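Local atomic coordinates of rhizobiales Sp. Pch2 (Marine metagenome, PDB entry 6PB3), a protein that probably uses ATP hydrolysis as a hexameric Trip13-like AAA+ remodeller to act on HORMA domain proteins that regulate cGAS-like enzymes in bacteriophage immunity. Residues Asn27-Leu32 with Lys87-Glu92; Leu46-Gly51 with Arg100-Arg105; Ala130-Thr135 with Asn181-Gly186; Arg205-Ser208 with Val213-Arg216; Ala233-Thr238 with Glu250-Ala255. All coordinates share one frame; numbering follows the deposited sequence.

Contact 1. Residues Asn27-Leu32 with Lys87-Glu92; sequences NNLVGL and KTELAE. With SO4 (sulfate ion), chain B.
Leu29 lays its two methyl groups on the first turn of helix 87-93, the helix that follows what is probably the P-loop (Walker A motif) of this AAA+ ATPase. CD1 sits on the backbone, with Leu90 CA 3.7 Å away, and also touches the side chain, where Leu29 CD1 and Leu90 CB are 3.9 Å apart. The other branch crosses the chain of Glu89 at a slant, Leu29 CD2 resting 3.8 Å from Glu89 CG. Glu89 sends CG anti to its backbone N (chi1 178°) and then bends at chi2, so the methylene lies against the leucine while the carboxylate turns off to a salt bridge with Arg25. No hydrogen bond joins 27-32 to 87-92; the contact is wholly apolar and ties the turn after helix 20-28 to the helix that carries Lys87 and Thr88. Leu90 is buried, and beyond Leu29 it packs on helix 33-47 and on Phe223 of strand 219-223.

The amino end of helix 87-93 holds a sulfate, probably from the crystallisation liquor, in the place where a P-loop usually grips a nucleotide phosphate. The Lys87 chain bends at chi3 and chi4 to bring NZ back beside the ion, although its bond to O4 is weak at 3.2 Å. Gly84 N and Gly86 N of the loop also bond the sulfate. Lys87 N reaches O4 at 3.0 Å, whereas O2 is gripped twice by one residue: by Thr88 N at 2.9 Å and by Thr88 OG1 at 2.7 Å.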
# COMPACT_ATOMS: atom_id res chain seq x y z
N ASN A 27 -16.28 -12.03 -36.18
CA ASN A 27 -17.34 -11.10 -36.57
C ASN A 27 -18.14 -10.64 -35.36
O ASN A 27 -18.62 -9.50 -35.31
CB ASN A 27 -18.28 -11.76 -37.58
CG ASN A 27 -17.65 -11.97 -38.92
OD1 ASN A 27 -16.44 -11.83 -39.08
ND2 ASN A 27 -18.47 -12.32 -39.91
N ASN A 28 -18.34 -11.54 -34.40
CA ASN A 28 -19.13 -11.20 -33.22
C ASN A 28 -18.39 -10.24 -32.29
O ASN A 28 -19.02 -9.61 -31.43
CB ASN A 28 -19.55 -12.49 -32.50
CG ASN A 28 -20.64 -13.30 -33.26
OD1 ASN A 28 -21.16 -12.87 -34.29
ND2 ASN A 28 -20.96 -14.47 -32.74
N LEU A 29 -17.07 -10.09 -32.45
CA LEU A 29 -16.34 -9.08 -31.69
C LEU A 29 -16.60 -7.70 -32.27
O LEU A 29 -16.20 -7.41 -33.40
CB LEU A 29 -14.84 -9.37 -31.70
CG LEU A 29 -14.40 -10.70 -31.12
CD1 LEU A 29 -12.87 -10.77 -31.09
CD2 LEU A 29 -14.95 -10.87 -29.72
N VAL A 30 -17.26 -6.83 -31.51
CA VAL A 30 -17.58 -5.50 -31.99
C VAL A 30 -16.83 -4.47 -31.17
O VAL A 30 -16.55 -4.67 -29.99
CB VAL A 30 -19.08 -5.19 -31.98
CG1 VAL A 30 -19.40 -4.11 -32.99
CG2 VAL A 30 -19.86 -6.44 -32.25
N GLY A 31 -16.52 -3.35 -31.82
CA GLY A 31 -15.73 -2.31 -31.22
C GLY A 31 -14.25 -2.59 -31.17
O GLY A 31 -13.52 -1.79 -30.60
N LEU A 32 -13.79 -3.70 -31.76
CA LEU A 32 -12.38 -4.05 -31.79
C LEU A 32 -11.77 -3.98 -33.19
O LEU A 32 -10.73 -4.60 -33.44
CB LEU A 32 -12.17 -5.45 -31.20
CG LEU A 32 -12.66 -5.57 -29.75
CD1 LEU A 32 -12.64 -7.00 -29.29
CD2 LEU A 32 -11.83 -4.66 -28.80
N LYS A 87 -9.74 -9.98 -25.49
CA LYS A 87 -8.35 -10.20 -25.91
C LYS A 87 -8.12 -11.66 -26.29
O LYS A 87 -7.57 -11.96 -27.35
CB LYS A 87 -7.39 -9.80 -24.79
CG LYS A 87 -7.42 -8.33 -24.40
CD LYS A 87 -6.34 -8.02 -23.36
CE LYS A 87 -6.82 -8.30 -21.92
NZ LYS A 87 -6.82 -9.73 -21.54
N THR A 88 -8.50 -12.58 -25.39
CA THR A 88 -8.30 -14.00 -25.63
C THR A 88 -9.11 -14.46 -26.84
O THR A 88 -8.60 -15.18 -27.71
CB THR A 88 -8.71 -14.79 -24.39
OG1 THR A 88 -8.04 -14.24 -23.24
CG2 THR A 88 -8.37 -16.27 -24.53
N GLU A 89 -10.38 -14.06 -26.89
CA GLU A 89 -11.23 -14.45 -28.01
C GLU A 89 -10.67 -13.90 -29.32
O GLU A 89 -10.71 -14.58 -30.35
CB GLU A 89 -12.66 -13.98 -27.77
CG GLU A 89 -13.62 -14.28 -28.90
CD GLU A 89 -14.21 -15.67 -28.82
OE1 GLU A 89 -13.66 -16.51 -28.07
OE2 GLU A 89 -15.22 -15.92 -29.51
N LEU A 90 -10.11 -12.69 -29.28
CA LEU A 90 -9.46 -12.16 -30.48
C LEU A 90 -8.23 -12.98 -30.84
O LEU A 90 -8.04 -13.36 -32.01
CB LEU A 90 -9.09 -10.70 -30.26
CG LEU A 90 -8.39 -10.02 -31.43
CD1 LEU A 90 -9.32 -9.97 -32.66
CD2 LEU A 90 -7.95 -8.63 -31.06
N ALA A 91 -7.38 -13.30 -29.86
CA ALA A 91 -6.16 -14.03 -30.17
C ALA A 91 -6.46 -15.43 -30.69
O ALA A 91 -5.69 -15.96 -31.50
CB ALA A 91 -5.27 -14.10 -28.92
N GLU A 92 -7.54 -16.05 -30.22
CA GLU A 92 -7.88 -17.41 -30.64
C GLU A 92 -8.54 -17.47 -32.00
O GLU A 92 -8.67 -18.56 -32.55
CB GLU A 92 -8.82 -18.06 -29.63
CG GLU A 92 -8.19 -18.38 -28.29
CD GLU A 92 -9.20 -19.02 -27.35
OE1 GLU A 92 -10.41 -18.96 -27.66
OE2 GLU A 92 -8.80 -19.59 -26.31
S SO4 B . -10.19 -10.93 -22.08
O1 SO4 B . -10.04 -11.07 -20.63
O2 SO4 B . -9.33 -11.94 -22.69
O3 SO4 B . -11.59 -11.18 -22.46
O4 SO4 B . -9.87 -9.56 -22.49

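Contact 2. Residues Leu46-Gly51 with Arg100-Arg105; sequences LVNPDG and RRESIR
The amide of Asn48 and the carboxylate of Glu102 are turned 49° against each other, and the one hydrogen bond between them runs from the amide nitrogen to a single oxygen. Asn48 ND2 gives this bond to Glu102 OE1 at 2.9 Å, with an N-H...O angle of 156°; the oxygen is approached nearly along its C-O axis and lies somewhat out of the amide plane. The same oxygen also borders the methylene of the asparagine, Asn48 CB being 3.6 Å from Glu102 OE1. Glu102 reaches across by folding at chi2 (-66°), which swings the carboxylate away from an extended course. Its second oxygen, OE2, has a weak hydrogen bond with Tyr284 of a neighbouring subunit.

Next to this polar bridge the contact is apolar and looser: Val47 CG2 and Ile104 CD1 stand 4.2 Å apart, and both side chains also rest on Ala152 of strand 151-157. Asn48 occupies the break between helix 33-47 and helix 49-59, while Ser103, the first residue past helix 95-102, has positive phi and leads toward strand 105-111. The arrangement thus joins a helix-helix corner to a helix-to-strand turn at one end of the parallel strands of an AAA+ alpha/beta domain.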
# COMPACT_ATOMS: atom_id res chain seq x y z
N LEU A 46 5.12 -10.39 -39.57
CA LEU A 46 6.08 -11.22 -38.86
C LEU A 46 6.35 -12.53 -39.59
O LEU A 46 7.47 -13.05 -39.57
CB LEU A 46 5.60 -11.51 -37.44
CG LEU A 46 5.60 -10.32 -36.48
CD1 LEU A 46 5.13 -10.76 -35.10
CD2 LEU A 46 6.99 -9.68 -36.43
N VAL A 47 5.32 -13.09 -40.24
CA VAL A 47 5.52 -14.34 -40.95
C VAL A 47 5.98 -14.12 -42.38
O VAL A 47 6.67 -14.98 -42.95
CB VAL A 47 4.24 -15.19 -40.93
CG1 VAL A 47 3.84 -15.46 -39.50
CG2 VAL A 47 3.13 -14.51 -41.70
N ASN A 48 5.61 -13.00 -42.98
CA ASN A 48 5.97 -12.71 -44.37
C ASN A 48 6.49 -11.29 -44.46
O ASN A 48 5.83 -10.41 -45.02
CB ASN A 48 4.76 -12.91 -45.29
CG ASN A 48 5.11 -12.71 -46.75
OD1 ASN A 48 6.19 -13.10 -47.20
ND2 ASN A 48 4.20 -12.08 -47.50
N PRO A 49 7.70 -11.03 -43.93
CA PRO A 49 8.20 -9.65 -43.90
C PRO A 49 8.42 -9.05 -45.27
O PRO A 49 8.49 -7.81 -45.39
CB PRO A 49 9.53 -9.77 -43.13
CG PRO A 49 9.62 -11.17 -42.63
CD PRO A 49 8.69 -12.01 -43.44
N ASP A 50 8.55 -9.87 -46.32
CA ASP A 50 8.74 -9.33 -47.66
C ASP A 50 7.57 -8.45 -48.08
O ASP A 50 7.77 -7.47 -48.80
CB ASP A 50 8.95 -10.47 -48.65
CG ASP A 50 10.20 -11.29 -48.35
OD1 ASP A 50 11.14 -10.73 -47.73
OD2 ASP A 50 10.25 -12.48 -48.73
N GLY A 51 6.36 -8.78 -47.63
CA GLY A 51 5.20 -7.99 -48.01
C GLY A 51 5.27 -6.56 -47.50
O GLY A 51 4.78 -5.64 -48.16
N ARG A 100 -6.70 -15.22 -44.42
CA ARG A 100 -7.33 -14.54 -45.54
C ARG A 100 -6.40 -13.48 -46.14
O ARG A 100 -6.23 -13.42 -47.35
CB ARG A 100 -8.65 -13.91 -45.08
CG ARG A 100 -9.83 -14.88 -45.06
CD ARG A 100 -10.82 -14.52 -43.97
NE ARG A 100 -11.45 -13.23 -44.19
CZ ARG A 100 -12.76 -13.07 -44.34
NH1 ARG A 100 -13.56 -14.13 -44.28
NH2 ARG A 100 -13.28 -11.87 -44.53
N ARG A 101 -5.77 -12.67 -45.28
CA ARG A 101 -4.96 -11.55 -45.73
C ARG A 101 -3.75 -12.01 -46.54
O ARG A 101 -3.42 -11.42 -47.57
CB ARG A 101 -4.53 -10.72 -44.52
CG ARG A 101 -3.74 -9.45 -44.81
CD ARG A 101 -3.40 -8.70 -43.52
NE ARG A 101 -4.56 -8.50 -42.64
CZ ARG A 101 -5.41 -7.48 -42.75
NH1 ARG A 101 -5.27 -6.57 -43.72
NH2 ARG A 101 -6.44 -7.38 -41.92
N GLU A 102 -3.06 -13.06 -46.08
CA GLU A 102 -1.86 -13.53 -46.75
C GLU A 102 -2.10 -14.75 -47.63
O GLU A 102 -1.15 -15.23 -48.27
CB GLU A 102 -0.76 -13.84 -45.72
CG GLU A 102 -0.27 -12.61 -44.96
CD GLU A 102 0.48 -11.61 -45.85
OE1 GLU A 102 1.52 -11.98 -46.43
OE2 GLU A 102 0.02 -10.45 -45.95
N SER A 103 -3.32 -15.27 -47.67
CA SER A 103 -3.63 -16.50 -48.41
C SER A 103 -2.69 -17.64 -48.02
O SER A 103 -2.05 -18.28 -48.87
CB SER A 103 -3.61 -16.25 -49.92
OG SER A 103 -4.71 -15.45 -50.31
N ILE A 104 -2.59 -17.89 -46.71
CA ILE A 104 -1.81 -19.01 -46.18
C ILE A 104 -2.66 -19.81 -45.20
O ILE A 104 -3.63 -19.32 -44.62
CB ILE A 104 -0.52 -18.56 -45.47
CG1 ILE A 104 -0.84 -17.51 -44.42
CG2 ILE A 104 0.50 -18.04 -46.49
CD1 ILE A 104 0.37 -17.02 -43.69
N ARG A 105 -2.26 -21.06 -45.02
CA ARG A 105 -2.84 -21.93 -44.00
C ARG A 105 -2.03 -21.79 -42.72
O ARG A 105 -0.80 -21.76 -42.76
CB ARG A 105 -2.86 -23.37 -44.52
CG ARG A 105 -3.82 -23.50 -45.74
CD ARG A 105 -3.43 -24.59 -46.73
NE ARG A 105 -3.63 -25.93 -46.19
CZ ARG A 105 -4.74 -26.64 -46.36
NH1 ARG A 105 -5.76 -26.14 -47.05
NH2 ARG A 105 -4.84 -27.86 -45.84

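Contact 3. Residues Ala130-Thr135 with Asn181-Gly186; sequences AAFEHT and NAFIRG
Aromatic contact with backbone dominates this pairing of the helical segments 130-135 and 181-186, whose axes run at 14° and approach to 9.7 Å on one side of the central sheet in the alpha/beta domain of an AAA+ ATPase. The ring of Phe132 lies flat on Gly186: Gly186 CA stands 3.5 Å from the ring centroid, close to the ring normal, in a CH-pi contact. With no side chain on Gly186, the ring can come this near the backbone of helix 179-192, and the CA atoms of Phe132 and Gly186 are only 5.5 Å apart.

Ring against ring, Phe132 meets Phe183 obliquely, with planes at 61° and centroids 5.5 Å apart. Phe183 starts away from helix 124-141, yet its ring swings round to the edge of Phe132. Both rings also meet the sheet: each touches Val199 of strand 197-203, Phe132 also Leu155, and Phe183 also Val157, of strand 151-157.

No hydrogen bond joins the two segments, though Glu133 makes a salt bridge with Arg189 further along helix 179-192. Within helix 124-141, Ala131 O accepts two bonds from one residue, reached from opposite faces of its carbonyl plane by Thr135 N at 2.9 Å and by Thr135 OG1 at 2.6 Å.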
# COMPACT_ATOMS: atom_id res chain seq x y z
N ALA A 130 9.59 -27.00 -24.67
CA ALA A 130 8.96 -27.95 -25.57
C ALA A 130 8.09 -27.24 -26.59
O ALA A 130 8.20 -27.49 -27.79
CB ALA A 130 8.13 -28.97 -24.78
N ALA A 131 7.24 -26.32 -26.12
CA ALA A 131 6.37 -25.57 -27.02
C ALA A 131 7.18 -24.86 -28.10
O ALA A 131 6.82 -24.89 -29.29
CB ALA A 131 5.54 -24.57 -26.23
N PHE A 132 8.30 -24.24 -27.71
CA PHE A 132 9.10 -23.52 -28.70
C PHE A 132 9.82 -24.48 -29.63
O PHE A 132 9.94 -24.21 -30.83
CB PHE A 132 10.09 -22.59 -28.02
CG PHE A 132 9.51 -21.24 -27.70
CD1 PHE A 132 9.23 -20.35 -28.72
CD2 PHE A 132 9.23 -20.89 -26.40
CE1 PHE A 132 8.71 -19.11 -28.43
CE2 PHE A 132 8.69 -19.66 -26.11
CZ PHE A 132 8.43 -18.77 -27.12
N GLU A 133 10.30 -25.61 -29.10
CA GLU A 133 10.94 -26.59 -29.97
C GLU A 133 9.95 -27.13 -31.00
O GLU A 133 10.28 -27.26 -32.18
CB GLU A 133 11.52 -27.73 -29.14
CG GLU A 133 12.23 -28.76 -30.01
CD GLU A 133 13.38 -28.16 -30.80
OE1 GLU A 133 14.03 -27.22 -30.29
OE2 GLU A 133 13.65 -28.62 -31.92
N HIS A 134 8.74 -27.46 -30.56
CA HIS A 134 7.72 -27.92 -31.50
C HIS A 134 7.40 -26.84 -32.52
O HIS A 134 7.33 -27.11 -33.72
CB HIS A 134 6.46 -28.33 -30.73
CG HIS A 134 5.39 -28.93 -31.60
ND1 HIS A 134 4.19 -28.29 -31.84
CD2 HIS A 134 5.33 -30.11 -32.26
CE1 HIS A 134 3.44 -29.05 -32.62
NE2 HIS A 134 4.11 -30.16 -32.89
N THR A 135 7.25 -25.59 -32.06
CA THR A 135 6.92 -24.50 -32.97
C THR A 135 7.99 -24.34 -34.04
O THR A 135 7.67 -24.18 -35.23
CB THR A 135 6.75 -23.21 -32.18
OG1 THR A 135 5.78 -23.42 -31.15
CG2 THR A 135 6.27 -22.09 -33.09
N ASN A 181 13.29 -17.22 -18.83
CA ASN A 181 14.46 -17.39 -19.68
C ASN A 181 14.17 -18.35 -20.83
O ASN A 181 14.60 -18.10 -21.97
CB ASN A 181 15.65 -17.87 -18.86
CG ASN A 181 16.78 -16.88 -18.87
OD1 ASN A 181 16.75 -15.87 -18.16
ND2 ASN A 181 17.79 -17.14 -19.69
N ALA A 182 13.45 -19.44 -20.55
CA ALA A 182 13.05 -20.35 -21.62
C ALA A 182 12.21 -19.63 -22.67
O ALA A 182 12.32 -19.92 -23.87
CB ALA A 182 12.28 -21.53 -21.04
N PHE A 183 11.36 -18.71 -22.24
CA PHE A 183 10.49 -17.98 -23.16
C PHE A 183 11.30 -17.01 -24.01
O PHE A 183 11.10 -16.93 -25.23
CB PHE A 183 9.43 -17.25 -22.35
CG PHE A 183 8.35 -16.64 -23.18
CD1 PHE A 183 7.45 -17.43 -23.86
CD2 PHE A 183 8.23 -15.26 -23.27
CE1 PHE A 183 6.44 -16.87 -24.63
CE2 PHE A 183 7.23 -14.69 -24.03
CZ PHE A 183 6.34 -15.50 -24.72
N ILE A 184 12.21 -16.28 -23.38
CA ILE A 184 13.09 -15.34 -24.08
C ILE A 184 13.92 -16.07 -25.12
O ILE A 184 14.02 -15.64 -26.28
CB ILE A 184 13.99 -14.62 -23.07
CG1 ILE A 184 13.21 -13.59 -22.27
CG2 ILE A 184 15.19 -14.02 -23.75
CD1 ILE A 184 13.90 -13.31 -20.96
N ARG A 185 14.57 -17.16 -24.71
CA ARG A 185 15.35 -17.95 -25.65
C ARG A 185 14.48 -18.44 -26.81
O ARG A 185 14.93 -18.46 -27.96
CB ARG A 185 15.99 -19.13 -24.92
CG ARG A 185 17.04 -18.70 -23.91
CD ARG A 185 17.55 -19.86 -23.07
NE ARG A 185 18.47 -19.40 -22.04
CZ ARG A 185 19.15 -20.20 -21.23
NH1 ARG A 185 19.02 -21.52 -21.33
NH2 ARG A 185 19.97 -19.69 -20.31
N GLY A 186 13.23 -18.80 -26.53
CA GLY A 186 12.35 -19.25 -27.60
C GLY A 186 12.03 -18.15 -28.59
O GLY A 186 12.09 -18.35 -29.81

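Contact 4. Residues Arg205-Ser208 with Val213-Arg216; sequences RVDS and VRRR
Val206 opens the short 3-10 turn 206-208 that follows strand 197-203 in this AAA+ domain, and it meets the stem of Arg214 at about a right angle. The closest atoms are Val206 CG2 and Arg214 CD, 3.4 Å apart; CG2, which stands anti to the backbone N, is the branch that meets the arginine, and Arg214 CG lies 3.7 Å from it. Val206 also packs on Ala80 of strand 76-81, the strand leading into the probable P-loop. Its carbonyl lies over one face of the Arg214 guanidinium, offset toward the rim, with Val206 O 3.4 Å from Arg214 NE. The angle is too poor for a hydrogen bond.

Asp207 follows, and its backbone does the touching: Asp207 CA lies over the same guanidinium face as Val206 O. Its carboxylate is turned 76° from the guanidinium plane. Asp207 OD1 and Arg214 NH2 are 4.0 Å apart, beyond a salt bridge, although opposite charges at this range probably attract. Ser208 ends the turn, its hydroxyl bonded to Ala160 O.

Arg214 lies at a subunit interface: its carbonyl accepts a hydrogen bond from Gln273 of a neighbouring subunit, and its side chain packs on Val83 of that subunit. Arg215 packs on Thr88 of the same subunit, in its probable P-loop, consistent with the arginine-finger region of AAA+ ATPases. The bend at chi3 (-50°) brings the Arg214 guanidinium over the turn, where Arg214 NH2 makes a weak bond to Leu209 O and stands 3.7 Å from Asp207 O.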
# COMPACT_ATOMS: atom_id res chain seq x y z
N ARG A 205 -2.35 -6.67 -17.21
CA ARG A 205 -1.55 -5.47 -17.07
C ARG A 205 -0.16 -5.72 -17.62
O ARG A 205 0.53 -6.64 -17.19
CB ARG A 205 -1.46 -5.02 -15.63
CG ARG A 205 -1.30 -3.53 -15.50
CD ARG A 205 -2.65 -2.82 -15.45
NE ARG A 205 -2.50 -1.43 -15.04
CZ ARG A 205 -3.45 -0.70 -14.45
NH1 ARG A 205 -4.63 -1.24 -14.17
NH2 ARG A 205 -3.21 0.56 -14.12
N VAL A 206 0.24 -4.87 -18.57
CA VAL A 206 1.54 -5.03 -19.20
C VAL A 206 2.66 -4.94 -18.17
O VAL A 206 3.71 -5.59 -18.33
CB VAL A 206 1.69 -3.99 -20.32
CG1 VAL A 206 1.64 -2.58 -19.75
CG2 VAL A 206 2.96 -4.21 -21.07
N ASP A 207 2.45 -4.19 -17.09
CA ASP A 207 3.44 -4.11 -16.01
C ASP A 207 3.64 -5.46 -15.33
O ASP A 207 4.66 -5.68 -14.69
CB ASP A 207 3.02 -3.04 -15.00
CG ASP A 207 3.78 -3.12 -13.69
OD1 ASP A 207 5.03 -3.11 -13.71
OD2 ASP A 207 3.12 -3.18 -12.62
N SER A 208 2.68 -6.38 -15.48
CA SER A 208 2.89 -7.71 -14.92
C SER A 208 4.00 -8.46 -15.65
O SER A 208 4.69 -9.28 -15.04
CB SER A 208 1.60 -8.52 -14.97
OG SER A 208 1.88 -9.91 -14.94
N VAL A 213 10.65 -9.75 -21.39
CA VAL A 213 9.61 -10.12 -22.33
C VAL A 213 9.04 -8.88 -23.00
O VAL A 213 8.89 -8.84 -24.22
CB VAL A 213 8.51 -10.94 -21.63
CG1 VAL A 213 7.26 -11.01 -22.49
CG2 VAL A 213 9.03 -12.33 -21.30
N ARG A 214 8.75 -7.85 -22.21
CA ARG A 214 8.09 -6.66 -22.74
C ARG A 214 8.92 -6.01 -23.84
O ARG A 214 8.38 -5.62 -24.88
CB ARG A 214 7.84 -5.67 -21.61
CG ARG A 214 6.52 -4.97 -21.70
CD ARG A 214 6.37 -3.92 -20.65
NE ARG A 214 6.71 -4.41 -19.32
CZ ARG A 214 6.69 -3.63 -18.24
NH1 ARG A 214 6.33 -2.36 -18.38
NH2 ARG A 214 7.01 -4.11 -17.04
N ARG A 215 10.23 -5.89 -23.62
CA ARG A 215 11.07 -5.15 -24.55
C ARG A 215 11.24 -5.87 -25.88
O ARG A 215 11.65 -5.23 -26.85
CB ARG A 215 12.44 -4.89 -23.91
CG ARG A 215 13.38 -6.09 -23.86
CD ARG A 215 14.74 -5.67 -23.22
NE ARG A 215 15.74 -6.74 -23.31
CZ ARG A 215 16.23 -7.40 -22.27
NH1 ARG A 215 15.83 -7.10 -21.03
NH2 ARG A 215 17.14 -8.36 -22.46
N ARG A 216 10.91 -7.16 -25.95
CA ARG A 216 10.97 -7.91 -27.19
C ARG A 216 9.69 -7.86 -28.02
O ARG A 216 9.72 -8.27 -29.19
CB ARG A 216 11.31 -9.37 -26.89
CG ARG A 216 12.77 -9.56 -26.51
CD ARG A 216 13.04 -10.97 -26.03
NE ARG A 216 14.48 -11.26 -25.96
CZ ARG A 216 15.27 -10.92 -24.94
NH1 ARG A 216 14.77 -10.25 -23.90
NH2 ARG A 216 16.56 -11.25 -24.95

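Contact 5. Residues Ala233-Thr238 with Glu250-Ala255; sequences AVITTT and EGLVAA
Val234 O, one turn before the end of segment 233-238, is gripped by two donors of one residue, Thr238 OG1 at 2.8 Å and Thr238 N at 3.0 Å, which arrive from opposite faces of its carbonyl plane. Ala233 O is held the same way by Thr237, with Thr237 OG1 at 2.9 Å. Each hydroxyl is thereby folded back onto its own helix, which occupies the polar ends of both threonines.

Between the segments nothing polar is exchanged, and the contact rests on Ile235, which reaches across to the neighbouring helix. Its two branches divide the work. CG2 meets the leucine side chain, Ile235 CG2 lying 4.0 Å from Leu252 CD1, and the two side chains meet at an oblique angle. The longer arm, extended by chi2 of 160°, brings CD1 against the other helix's backbone at Leu252 O and Val253 N. It also meets the valine, with Ile235 CD1 and Val253 CG2 4.0 Å apart. All three side chains are buried.

A salt bridge from Glu250 to Arg232, beside the apolar patch, and a hydrogen bond from Arg231 to Val253 O also link the two helices. Helix 228-239 and helix 246-255 form part of an all-helical bundle, consistent with the small C-terminal lid of AAA+ ATPases: Val234 and Thr238 pack on Ile276 of helix 268-283, Leu252 on Ala298 of helix 291-300, and Thr238 on Asn69 of a neighbouring subunit.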
# COMPACT_ATOMS: atom_id res chain seq x y z
N ALA A 233 -19.97 1.83 -31.93
CA ALA A 233 -20.00 0.65 -32.79
C ALA A 233 -20.63 -0.54 -32.07
O ALA A 233 -21.45 -1.27 -32.65
CB ALA A 233 -18.60 0.29 -33.29
N VAL A 234 -20.27 -0.77 -30.80
CA VAL A 234 -20.89 -1.86 -30.06
C VAL A 234 -22.39 -1.66 -29.95
O VAL A 234 -23.18 -2.58 -30.16
CB VAL A 234 -20.25 -1.99 -28.67
CG1 VAL A 234 -21.02 -3.02 -27.84
CG2 VAL A 234 -18.77 -2.38 -28.78
N ILE A 235 -22.81 -0.43 -29.65
CA ILE A 235 -24.22 -0.17 -29.39
C ILE A 235 -25.03 -0.23 -30.68
O ILE A 235 -26.07 -0.89 -30.76
CB ILE A 235 -24.37 1.18 -28.66
CG1 ILE A 235 -23.75 1.08 -27.27
CG2 ILE A 235 -25.84 1.58 -28.58
CD1 ILE A 235 -23.41 2.41 -26.68
N THR A 236 -24.55 0.45 -31.72
CA THR A 236 -25.22 0.43 -33.01
C THR A 236 -25.33 -0.99 -33.56
O THR A 236 -26.42 -1.44 -33.92
CB THR A 236 -24.47 1.33 -34.00
OG1 THR A 236 -24.46 2.68 -33.50
CG2 THR A 236 -25.15 1.30 -35.37
N THR A 237 -24.21 -1.71 -33.63
CA THR A 237 -24.23 -3.07 -34.16
C THR A 237 -25.20 -3.96 -33.37
O THR A 237 -25.96 -4.73 -33.95
CB THR A 237 -22.84 -3.69 -34.13
OG1 THR A 237 -21.96 -2.91 -34.95
CG2 THR A 237 -22.88 -5.11 -34.65
N THR A 238 -25.18 -3.86 -32.04
CA THR A 238 -26.08 -4.68 -31.24
C THR A 238 -27.54 -4.27 -31.45
O THR A 238 -28.43 -5.13 -31.52
CB THR A 238 -25.71 -4.59 -29.76
OG1 THR A 238 -24.35 -5.02 -29.59
CG2 THR A 238 -26.60 -5.49 -28.94
N GLU A 250 -26.85 7.91 -29.48
CA GLU A 250 -25.89 8.87 -28.94
C GLU A 250 -26.10 9.07 -27.44
O GLU A 250 -25.14 9.25 -26.69
CB GLU A 250 -26.00 10.20 -29.68
CG GLU A 250 -25.50 10.11 -31.11
CD GLU A 250 -24.10 9.52 -31.20
OE1 GLU A 250 -23.21 9.98 -30.46
OE2 GLU A 250 -23.90 8.60 -32.02
N GLY A 251 -27.36 9.05 -26.99
CA GLY A 251 -27.62 9.10 -25.56
C GLY A 251 -26.98 7.95 -24.81
O GLY A 251 -26.40 8.14 -23.73
N LEU A 252 -27.05 6.74 -25.37
CA LEU A 252 -26.42 5.60 -24.71
C LEU A 252 -24.91 5.65 -24.81
O LEU A 252 -24.21 5.18 -23.91
CB LEU A 252 -26.93 4.29 -25.32
CG LEU A 252 -28.37 3.87 -25.09
CD1 LEU A 252 -28.73 2.73 -26.04
CD2 LEU A 252 -28.55 3.44 -23.64
N VAL A 253 -24.38 6.22 -25.90
CA VAL A 253 -22.95 6.47 -26.00
C VAL A 253 -22.51 7.44 -24.91
O VAL A 253 -21.50 7.23 -24.22
CB VAL A 253 -22.61 7.02 -27.40
CG1 VAL A 253 -21.16 7.53 -27.41
CG2 VAL A 253 -22.82 5.96 -28.45
N ALA A 254 -23.27 8.51 -24.72
CA ALA A 254 -22.94 9.48 -23.69
C ALA A 254 -23.10 8.89 -22.29
O ALA A 254 -22.28 9.15 -21.40
CB ALA A 254 -23.79 10.74 -23.85
N ALA A 255 -24.15 8.09 -22.08
CA ALA A 255 -24.38 7.52 -20.77
C ALA A 255 -23.32 6.51 -20.38
O ALA A 255 -23.14 6.23 -19.19
CB ALA A 255 -25.77 6.87 -20.71

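In the fold
Contacts 1 to 4 belong to the alpha/beta part of the chain, around the sheet ordered 15-17, 105-111, 151-157, 197-203, 76-81, 219-223, whereas contact 5 lies in the helical bundle that follows. Contacts 1 and 2 interleave along the chain, linking the helices before strand 76-81 to consecutive helices 87-93 and 95-102; their centres are 20 Å apart. Contacts 3, 4 and 5 then follow in series. Contacts 3 and 4 touch through Phe183 and Val213, while contacts 3 and 5 lie 43 Å apart between centres. Val30 and Gly31 of contact 1 pack on Val234, so the bundle directly adjoins the segment that packs on the probable P-loop helix.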